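Local coordinates for amidase (Bacillus anthracis, PDB 5EWQ), which probably hydrolyses carboxylic acid amides to the free acid and ammonia, as a member of the amidase family, at residues Gly164-Ala172 with Ser181-Asn190. Numbering follows the deposited sequence.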
# COMPACT_ATOMS: atom_id res chain seq x y z
N GLY A 164 -1.62 -12.40 6.42
CA GLY A 164 -2.82 -11.82 6.99
C GLY A 164 -3.27 -10.60 6.22
O GLY A 164 -2.82 -10.35 5.10
N LYS A 165 -4.17 -9.82 6.82
CA LYS A 165 -4.67 -8.61 6.16
C LYS A 165 -4.45 -7.37 7.02
O LYS A 165 -4.48 -7.43 8.25
CB LYS A 165 -6.15 -8.78 5.82
CG LYS A 165 -6.39 -9.83 4.75
CD LYS A 165 -7.85 -9.91 4.34
CE LYS A 165 -8.03 -10.90 3.20
NZ LYS A 165 -9.45 -11.05 2.78
N ALA A 166 -4.23 -6.24 6.35
CA ALA A 166 -3.86 -5.01 7.03
C ALA A 166 -5.04 -4.06 7.21
O ALA A 166 -5.97 -4.05 6.41
CB ALA A 166 -2.75 -4.31 6.27
N ASN A 167 -4.98 -3.26 8.27
CA ASN A 167 -6.01 -2.27 8.54
C ASN A 167 -5.97 -1.15 7.51
O ASN A 167 -4.96 -0.97 6.83
CB ASN A 167 -5.86 -1.71 9.96
CG ASN A 167 -7.14 -1.09 10.48
OD1 ASN A 167 -8.19 -1.18 9.85
ND2 ASN A 167 -7.06 -0.45 11.65
N MSE A 168 -7.06 -0.40 7.40
CA MSE A 168 -7.16 0.62 6.37
C MSE A 168 -8.23 1.65 6.70
O MSE A 168 -9.13 1.40 7.50
CB MSE A 168 -7.48 -0.02 5.02
CG MSE A 168 -8.72 -0.90 5.04
SE MSE A 168 -9.20 -1.63 3.30
CE MSE A 168 -9.83 -0.01 2.44
N SER A 169 -8.13 2.82 6.07
CA SER A 169 -9.21 3.79 6.12
C SER A 169 -10.42 3.16 5.43
O SER A 169 -10.31 2.71 4.29
CB SER A 169 -8.81 5.10 5.44
OG SER A 169 -7.66 5.65 6.06
N GLU A 170 -11.55 3.12 6.13
CA GLU A 170 -12.74 2.42 5.65
C GLU A 170 -13.17 2.90 4.27
O GLU A 170 -13.17 4.10 4.00
CB GLU A 170 -13.88 2.57 6.66
CG GLU A 170 -15.10 1.71 6.35
CD GLU A 170 -16.08 1.67 7.50
OE1 GLU A 170 -17.20 1.14 7.31
OE2 GLU A 170 -15.74 2.16 8.60
N TRP A 171 -13.54 1.95 3.41
CA TRP A 171 -13.92 2.22 2.03
C TRP A 171 -12.83 2.98 1.27
O TRP A 171 -13.13 3.84 0.44
CB TRP A 171 -15.23 3.01 1.96
CG TRP A 171 -16.44 2.20 2.31
CD1 TRP A 171 -17.28 2.40 3.37
CD2 TRP A 171 -16.93 1.05 1.62
NE1 TRP A 171 -18.28 1.45 3.36
CE2 TRP A 171 -18.08 0.61 2.30
CE3 TRP A 171 -16.52 0.34 0.48
CZ2 TRP A 171 -18.82 -0.50 1.89
CZ3 TRP A 171 -17.25 -0.76 0.07
CH2 TRP A 171 -18.39 -1.17 0.77
N ALA A 172 -11.57 2.64 1.56
CA ALA A 172 -10.41 3.31 0.97
C ALA A 172 -10.49 4.82 1.18
O ALA A 172 -10.28 5.59 0.24
CB ALA A 172 -10.29 2.98 -0.51
N SER A 181 -7.73 9.25 9.30
CA SER A 181 -7.06 8.25 8.47
C SER A 181 -6.59 7.08 9.31
O SER A 181 -6.14 7.25 10.44
CB SER A 181 -5.89 8.88 7.72
OG SER A 181 -4.95 9.44 8.63
N GLY A 182 -6.70 5.88 8.75
CA GLY A 182 -6.28 4.68 9.45
C GLY A 182 -7.39 4.07 10.29
O GLY A 182 -7.21 3.01 10.89
N TYR A 183 -8.54 4.73 10.33
CA TYR A 183 -9.67 4.21 11.09
C TYR A 183 -10.58 3.33 10.23
O TYR A 183 -10.84 3.64 9.06
CB TYR A 183 -10.49 5.35 11.70
CG TYR A 183 -11.73 4.87 12.42
CD1 TYR A 183 -11.66 4.39 13.73
CD2 TYR A 183 -12.97 4.87 11.80
CE1 TYR A 183 -12.78 3.94 14.39
CE2 TYR A 183 -14.11 4.43 12.45
CZ TYR A 183 -14.01 3.96 13.75
OH TYR A 183 -15.13 3.51 14.41
N SER A 184 -11.06 2.24 10.82
CA SER A 184 -12.02 1.37 10.16
C SER A 184 -13.02 0.85 11.18
O SER A 184 -12.66 0.56 12.32
CB SER A 184 -11.31 0.20 9.48
OG SER A 184 -10.85 -0.74 10.43
N GLY A 185 -14.28 0.73 10.77
CA GLY A 185 -15.32 0.23 11.66
C GLY A 185 -15.16 -1.24 11.96
O GLY A 185 -15.80 -1.77 12.87
N LYS A 186 -14.30 -1.91 11.20
CA LYS A 186 -14.07 -3.34 11.36
C LYS A 186 -13.10 -3.66 12.49
O LYS A 186 -13.39 -4.49 13.35
CB LYS A 186 -13.55 -3.93 10.05
CG LYS A 186 -13.23 -5.41 10.12
CD LYS A 186 -12.57 -5.88 8.84
CE LYS A 186 -12.29 -7.38 8.87
NZ LYS A 186 -11.62 -7.84 7.62
N LYS A 187 -11.95 -2.99 12.49
CA LYS A 187 -10.90 -3.30 13.46
C LYS A 187 -10.64 -2.14 14.42
O LYS A 187 -10.32 -2.36 15.59
CB LYS A 187 -9.61 -3.68 12.73
CG LYS A 187 -8.59 -4.35 13.63
CD LYS A 187 -9.14 -5.63 14.23
CE LYS A 187 -8.17 -6.24 15.22
NZ LYS A 187 -7.95 -5.35 16.40
N GLY A 188 -10.76 -0.91 13.92
CA GLY A 188 -10.53 0.26 14.75
C GLY A 188 -9.50 1.20 14.16
O GLY A 188 -9.29 1.24 12.95
N GLN A 189 -8.84 1.96 15.03
CA GLN A 189 -7.89 2.99 14.60
C GLN A 189 -6.47 2.46 14.44
O GLN A 189 -5.94 1.79 15.33
CB GLN A 189 -7.90 4.15 15.59
CG GLN A 189 -6.87 5.23 15.28
CD GLN A 189 -7.16 5.95 13.98
OE1 GLN A 189 -8.22 6.54 13.81
NE2 GLN A 189 -6.21 5.91 13.06
N ASN A 190 -5.86 2.76 13.30
CA ASN A 190 -4.47 2.43 13.05
C ASN A 190 -3.57 3.48 13.69
O ASN A 190 -3.85 4.68 13.60
CB ASN A 190 -4.20 2.35 11.55
CG ASN A 190 -3.04 1.43 11.21
OD1 ASN A 190 -3.17 0.55 10.36
ND2 ASN A 190 -1.89 1.63 11.85
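The small antiparallel hairpin of strands 183-184 and 188-189 is gripped by the chain leaving strand 161-166 of the large mixed sheet through Asn-167, Ser-169 and Glu-170, the carboxamide of Asn-167 making two of the five hydrogen bonds. Asn-167 OD1 takes a hydrogen bond from Ser-184 OG at 2.8 Å, the donor lying in the carbonyl plane on a lone pair. From the same amide, Asn-167 ND2 donates to Gly-188 O at 3.1 Å; the acceptor lies almost in the amide plane but is itself approached from above its carbonyl plane, on the face opposite Ser-184 N. With CG anti to the backbone N (chi1 -159°), the amide reaches into the hairpin, and these bonds fix its rotation; ND2 also bonds Asn-86 O. Ser-184 OG forms an ST motif, accepting from Lys-187 N at 3.2 Å, so the hydroxyl that meets Asn-167 also braces the turn of the hairpin.

Further along, Gly-182 N points nearly straight (176°) at Ser-169 OG, 2.9 Å away. The backbone joins in where Glu-170 N donates to Tyr-183 O at 3.1 Å. Beyond it, the extended side chain of Glu-170 brings OE2 within 3.0 Å of Gly-185 N, which meets the carboxylate from above its plane. On the hairpin turn, Lys-186 continues to a salt bridge with Asp-123, just after sheet strand 118-122.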